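Local coordinates for minor capsid protein (Cafeteriavirus-dependent mavirus, PDB 6G42) that forms the single jelly-roll penton of the virophage capsid, probably as a pentamer that closes the fivefold vertices of the shell, at residues R62-Q74 / E90-Y104. Residues are numbered along the deposited sequence; the frame is centred on the assembly and turned at random.
Sequences RLPLFKPAGHDYQ and EVDFSTFVDEDGYMY
Leu-65 and Phe-66 together face Met-103 in a classic beta bulge, within the linker between the jelly-roll strand 49-62 and the separate sheet that holds strands 74-79 and 84-90. Backbone bonds set the bulge: Met-103 O accepts from Leu-65 N (3.0 Å) in its carbonyl plane and from Phe-66 N above that plane, while Met-103 N returns a nearly straight bond to Phe-66 O (2.9 Å, 173° at the hydrogen). A weak bond from Val-91 N to Tyr-73 O (3.3 Å) joins the segments beside the Gln-74 and Glu-90 bridge. The extended chain of Arg-62, its CG anti to the backbone N (chi1 -154°), lays the guanidinium flat on Tyr-104, planes 17° apart, and Asp-247 salt-bridges NE. Pro-64 CB covers the opposite face of Tyr-104, and Pro-64 CG makes a CH-pi contact over Tyr-102. Lys-67 runs past Tyr-102 CE1 to salt bridges with Asp-281, Asp-283 and Glu-285; Asp-281 OD2 also hydrogen-bonds Tyr-102 OH. Among the apolar groups, Phe-93 receives Phe-66 CE2 over one face and Tyr-73 CD2 at its edge, with Ala-112 of helix 106-120 also against it. Pro-68 CG meets Phe-93 CB (3.5 Å), Val-97 CG2 (3.7 Å) and Met-103 SD (3.8 Å).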
loop_
_atom_site.group_PDB
_atom_site.type_symbol
_atom_site.label_atom_id
_atom_site.label_comp_id
_atom_site.label_asym_id
_atom_site.label_seq_id
_atom_site.Cartn_x
_atom_site.Cartn_y
_atom_site.Cartn_z
ATOM N N ARG C 62 -17.574 -10.082 17.689
ATOM C CA ARG C 62 -17.958 -8.721 18.080
ATOM C C ARG C 62 -16.913 -8.125 19.014
ATOM O O ARG C 62 -16.393 -8.816 19.887
ATOM C CB ARG C 62 -19.323 -8.720 18.763
ATOM C CG ARG C 62 -20.049 -7.398 18.617
ATOM C CD ARG C 62 -21.207 -7.267 19.581
ATOM N NE ARG C 62 -22.005 -6.075 19.295
ATOM C CZ ARG C 62 -22.972 -5.594 20.079
ATOM N NH1 ARG C 62 -23.289 -6.195 21.230
ATOM N NH2 ARG C 62 -23.631 -4.494 19.714
ATOM N N LEU C 63 -16.610 -6.843 18.823
ATOM C CA LEU C 63 -15.650 -6.134 19.665
ATOM C C LEU C 63 -16.205 -4.774 20.089
ATOM O O LEU C 63 -16.910 -4.124 19.315
ATOM C CB LEU C 63 -14.326 -5.949 18.927
ATOM C CG LEU C 63 -13.496 -7.201 18.620
ATOM C CD1 LEU C 63 -12.308 -6.830 17.744
ATOM C CD2 LEU C 63 -13.016 -7.902 19.884
ATOM N N PRO C 64 -15.897 -4.340 21.328
ATOM C CA PRO C 64 -16.332 -3.015 21.759
ATOM C C PRO C 64 -15.523 -1.890 21.130
ATOM O O PRO C 64 -14.339 -2.064 20.822
ATOM C CB PRO C 64 -16.131 -3.049 23.274
ATOM C CG PRO C 64 -15.075 -4.073 23.504
ATOM C CD PRO C 64 -15.280 -5.103 22.432
ATOM N N LEU C 65 -16.183 -0.752 20.945
ATOM C CA LEU C 65 -15.582 0.439 20.354
ATOM C C LEU C 65 -15.156 1.507 21.376
ATOM O O LEU C 65 -14.298 2.335 21.073
ATOM C CB LEU C 65 -16.559 1.057 19.348
ATOM C CG LEU C 65 -17.169 0.147 18.277
ATOM C CD1 LEU C 65 -17.818 0.990 17.191
ATOM C CD2 LEU C 65 -16.144 -0.786 17.651
ATOM N N PHE C 66 -15.754 1.496 22.568
ATOM C CA PHE C 66 -15.521 2.528 23.588
ATOM C C PHE C 66 -15.725 1.946 24.992
ATOM O O PHE C 66 -16.492 0.996 25.168
ATOM C CB PHE C 66 -16.458 3.717 23.351
ATOM C CG PHE C 66 -16.125 4.935 24.171
ATOM C CD1 PHE C 66 -15.021 5.720 23.859
ATOM C CD2 PHE C 66 -16.922 5.313 25.250
ATOM C CE1 PHE C 66 -14.710 6.852 24.611
ATOM C CE2 PHE C 66 -16.620 6.447 26.001
ATOM C CZ PHE C 66 -15.511 7.216 25.682
ATOM N N LYS C 67 -15.027 2.518 25.975
ATOM C CA LYS C 67 -15.064 2.055 27.368
ATOM C C LYS C 67 -15.023 3.265 28.305
ATOM O O LYS C 67 -13.940 3.679 28.715
ATOM C CB LYS C 67 -13.875 1.134 27.639
ATOM C CG LYS C 67 -13.840 0.511 29.027
ATOM C CD LYS C 67 -12.534 -0.227 29.242
ATOM C CE LYS C 67 -12.582 -1.131 30.453
ATOM N NZ LYS C 67 -11.408 -2.043 30.464
ATOM N N PRO C 68 -16.204 3.824 28.663
ATOM C CA PRO C 68 -16.310 5.081 29.431
ATOM C C PRO C 68 -15.543 5.195 30.755
ATOM O O PRO C 68 -15.214 6.311 31.161
ATOM C CB PRO C 68 -17.806 5.182 29.714
ATOM C CG PRO C 68 -18.441 4.492 28.570
ATOM C CD PRO C 68 -17.541 3.334 28.270
ATOM N N ALA C 69 -15.277 4.072 31.419
ATOM C CA ALA C 69 -14.584 4.070 32.715
ATOM C C ALA C 69 -13.242 4.808 32.677
ATOM O O ALA C 69 -12.949 5.605 33.564
ATOM C CB ALA C 69 -14.389 2.641 33.203
ATOM N N GLY C 70 -12.453 4.553 31.637
ATOM C CA GLY C 70 -11.117 5.139 31.484
ATOM C C GLY C 70 -11.040 6.617 31.130
ATOM O O GLY C 70 -9.970 7.220 31.265
ATOM N N HIS C 71 -12.151 7.197 30.672
ATOM C CA HIS C 71 -12.208 8.610 30.270
ATOM C C HIS C 71 -12.981 9.455 31.288
ATOM O O HIS C 71 -13.985 9.004 31.837
ATOM C CB HIS C 71 -12.871 8.748 28.896
ATOM C CG HIS C 71 -12.371 7.772 27.873
ATOM N ND1 HIS C 71 -11.318 8.046 27.028
ATOM C CD2 HIS C 71 -12.788 6.522 27.559
ATOM C CE1 HIS C 71 -11.105 7.006 26.242
ATOM N NE2 HIS C 71 -11.986 6.068 26.541
ATOM N N ASP C 72 -12.508 10.679 31.521
ATOM C CA ASP C 72 -13.177 11.653 32.397
ATOM C C ASP C 72 -13.486 12.924 31.609
ATOM O O ASP C 72 -12.793 13.932 31.737
ATOM C CB ASP C 72 -12.298 11.988 33.611
ATOM C CG ASP C 72 -12.027 10.780 34.498
ATOM O OD1 ASP C 72 -12.973 10.021 34.806
ATOM O OD2 ASP C 72 -10.858 10.597 34.902
ATOM N N TYR C 73 -14.532 12.863 30.793
ATOM C CA TYR C 73 -14.894 13.982 29.922
ATOM C C TYR C 73 -15.719 15.030 30.664
ATOM O O TYR C 73 -16.448 14.705 31.600
ATOM C CB TYR C 73 -15.664 13.498 28.680
ATOM C CG TYR C 73 -14.898 12.589 27.719
ATOM C CD1 TYR C 73 -13.495 12.563 27.675
ATOM C CD2 TYR C 73 -15.592 11.778 26.817
ATOM C CE1 TYR C 73 -12.819 11.735 26.788
ATOM C CE2 TYR C 73 -14.923 10.950 25.926
ATOM C CZ TYR C 73 -13.537 10.928 25.916
ATOM O OH TYR C 73 -12.871 10.108 25.036
ATOM N N GLN C 74 -15.583 16.283 30.226
ATOM C CA GLN C 74 -16.392 17.409 30.698
ATOM C C GLN C 74 -16.544 18.429 29.578
ATOM O O GLN C 74 -15.546 18.850 28.989
ATOM C CB GLN C 74 -15.739 18.132 31.878
ATOM C CG GLN C 74 -15.667 17.355 33.181
ATOM C CD GLN C 74 -15.125 18.189 34.339
ATOM O OE1 GLN C 74 -15.149 19.424 34.307
ATOM N NE2 GLN C 74 -14.631 17.510 35.373
ATOM N N GLU C 90 -20.088 16.886 33.728
ATOM C CA GLU C 90 -19.455 15.632 33.312
ATOM C C GLU C 90 -20.344 14.910 32.313
ATOM O O GLU C 90 -21.563 14.919 32.451
ATOM C CB GLU C 90 -19.215 14.702 34.509
ATOM C CG GLU C 90 -18.355 15.285 35.623
ATOM C CD GLU C 90 -17.972 14.268 36.695
ATOM O OE1 GLU C 90 -18.356 13.076 36.596
ATOM O OE2 GLU C 90 -17.273 14.669 37.652
ATOM N N VAL C 91 -19.730 14.274 31.321
ATOM C CA VAL C 91 -20.465 13.449 30.360
ATOM C C VAL C 91 -20.787 12.109 31.035
ATOM O O VAL C 91 -19.888 11.417 31.520
ATOM C CB VAL C 91 -19.679 13.236 29.044
ATOM C CG1 VAL C 91 -20.478 12.391 28.049
ATOM C CG2 VAL C 91 -19.331 14.578 28.411
ATOM N N ASP C 92 -22.075 11.770 31.066
ATOM C CA ASP C 92 -22.563 10.549 31.705
ATOM C C ASP C 92 -22.873 9.508 30.630
ATOM O O ASP C 92 -23.739 9.722 29.785
ATOM C CB ASP C 92 -23.818 10.858 32.541
ATOM C CG ASP C 92 -24.167 9.748 33.539
ATOM O OD1 ASP C 92 -23.603 8.635 33.468
ATOM O OD2 ASP C 92 -25.027 9.992 34.413
ATOM N N PHE C 93 -22.152 8.390 30.670
ATOM C CA PHE C 93 -22.350 7.275 29.733
ATOM C C PHE C 93 -23.189 6.115 30.308
ATOM O O PHE C 93 -23.470 5.145 29.596
ATOM C CB PHE C 93 -20.987 6.754 29.252
ATOM C CG PHE C 93 -20.220 7.743 28.408
ATOM C CD1 PHE C 93 -20.476 7.862 27.043
ATOM C CD2 PHE C 93 -19.239 8.550 28.972
ATOM C CE1 PHE C 93 -19.769 8.764 26.260
ATOM C CE2 PHE C 93 -18.531 9.455 28.195
ATOM C CZ PHE C 93 -18.794 9.561 26.836
ATOM N N SER C 94 -23.624 6.234 31.564
ATOM C CA SER C 94 -24.317 5.148 32.287
ATOM C C SER C 94 -25.546 4.577 31.569
ATOM O O SER C 94 -25.803 3.372 31.651
ATOM C CB SER C 94 -24.715 5.620 33.692
ATOM O OG SER C 94 -25.463 6.823 33.645
ATOM N N THR C 95 -26.281 5.442 30.862
ATOM C CA THR C 95 -27.481 5.038 30.106
ATOM C C THR C 95 -27.216 4.364 28.750
ATOM O O THR C 95 -28.162 3.901 28.113
ATOM C CB THR C 95 -28.406 6.240 29.838
ATOM O OG1 THR C 95 -27.716 7.214 29.046
ATOM C CG2 THR C 95 -28.868 6.872 31.146
ATOM N N PHE C 96 -25.952 4.325 28.312
ATOM C CA PHE C 96 -25.565 3.744 27.008
ATOM C C PHE C 96 -24.746 2.445 27.083
ATOM O O PHE C 96 -24.508 1.805 26.056
ATOM C CB PHE C 96 -24.763 4.775 26.212
ATOM C CG PHE C 96 -25.520 6.037 25.914
ATOM C CD1 PHE C 96 -25.500 7.102 26.807
ATOM C CD2 PHE C 96 -26.247 6.167 24.736
ATOM C CE1 PHE C 96 -26.194 8.276 26.531
ATOM C CE2 PHE C 96 -26.941 7.335 24.456
ATOM C CZ PHE C 96 -26.915 8.392 25.354
ATOM N N VAL C 97 -24.351 2.048 28.287
ATOM C CA VAL C 97 -23.323 1.027 28.499
ATOM C C VAL C 97 -23.938 -0.360 28.750
ATOM O O VAL C 97 -25.021 -0.465 29.315
ATOM C CB VAL C 97 -22.411 1.487 29.665
ATOM C CG1 VAL C 97 -21.524 0.382 30.199
ATOM C CG2 VAL C 97 -21.536 2.638 29.206
ATOM N N ASP C 98 -23.234 -1.412 28.317
ATOM C CA ASP C 98 -23.635 -2.811 28.571
ATOM C C ASP C 98 -23.149 -3.299 29.954
ATOM O O ASP C 98 -22.547 -2.537 30.705
ATOM C CB ASP C 98 -23.146 -3.735 27.425
ATOM C CG ASP C 98 -21.693 -4.214 27.597
ATOM O OD1 ASP C 98 -20.806 -3.405 27.942
ATOM O OD2 ASP C 98 -21.434 -5.417 27.375
ATOM N N GLU C 99 -23.415 -4.569 30.274
ATOM C CA GLU C 99 -22.979 -5.200 31.541
ATOM C C GLU C 99 -21.498 -5.011 31.870
ATOM O O GLU C 99 -21.157 -4.591 32.974
ATOM C CB GLU C 99 -23.245 -6.710 31.507
ATOM C CG GLU C 99 -24.703 -7.127 31.597
ATOM C CD GLU C 99 -24.896 -8.638 31.508
ATOM O OE1 GLU C 99 -24.107 -9.317 30.811
ATOM O OE2 GLU C 99 -25.847 -9.151 32.134
ATOM N N ASP C 100 -20.633 -5.334 30.909
ATOM C CA ASP C 100 -19.173 -5.338 31.123
ATOM C C ASP C 100 -18.492 -3.953 31.146
ATOM O O ASP C 100 -17.302 -3.867 31.462
ATOM C CB ASP C 100 -18.481 -6.254 30.091
ATOM C CG ASP C 100 -18.711 -7.745 30.365
ATOM O OD1 ASP C 100 -18.638 -8.169 31.538
ATOM O OD2 ASP C 100 -18.949 -8.505 29.399
ATOM N N GLY C 101 -19.229 -2.889 30.820
ATOM C CA GLY C 101 -18.703 -1.508 30.855
ATOM C C GLY C 101 -18.347 -0.877 29.509
ATOM O O GLY C 101 -17.631 0.126 29.469
ATOM N N TYR C 102 -18.872 -1.445 28.417
ATOM C CA TYR C 102 -18.495 -1.079 27.045
ATOM C C TYR C 102 -19.666 -0.506 26.246
ATOM O O TYR C 102 -20.828 -0.748 26.572
ATOM C CB TYR C 102 -17.986 -2.308 26.288
ATOM C CG TYR C 102 -16.686 -2.910 26.789
ATOM C CD1 TYR C 102 -15.474 -2.226 26.663
ATOM C CD2 TYR C 102 -16.662 -4.186 27.350
ATOM C CE1 TYR C 102 -14.287 -2.787 27.108
ATOM C CE2 TYR C 102 -15.482 -4.754 27.797
ATOM C CZ TYR C 102 -14.298 -4.057 27.674
ATOM O OH TYR C 102 -13.133 -4.640 28.122
ATOM N N MET C 103 -19.330 0.244 25.196
ATOM C CA MET C 103 -20.278 0.673 24.159
ATOM C C MET C 103 -19.775 0.166 22.807
ATOM O O MET C 103 -18.600 -0.164 22.664
ATOM C CB MET C 103 -20.422 2.192 24.142
ATOM C CG MET C 103 -21.073 2.760 25.393
ATOM S SD MET C 103 -20.765 4.524 25.623
ATOM C CE MET C 103 -21.595 5.194 24.178
ATOM N N TYR C 104 -20.672 0.114 21.826
ATOM C CA TYR C 104 -20.420 -0.591 20.560
ATOM C C TYR C 104 -20.691 0.224 19.283
ATOM O O TYR C 104 -20.730 -0.333 18.186
ATOM C CB TYR C 104 -21.230 -1.897 20.555
ATOM C CG TYR C 104 -20.747 -2.894 21.587
ATOM C CD1 TYR C 104 -21.161 -2.815 22.921
ATOM C CD2 TYR C 104 -19.855 -3.911 21.237
ATOM C CE1 TYR C 104 -20.703 -3.722 23.868
ATOM C CE2 TYR C 104 -19.391 -4.820 22.180
ATOM C CZ TYR C 104 -19.819 -4.725 23.491
ATOM O OH TYR C 104 -19.350 -5.632 24.420
#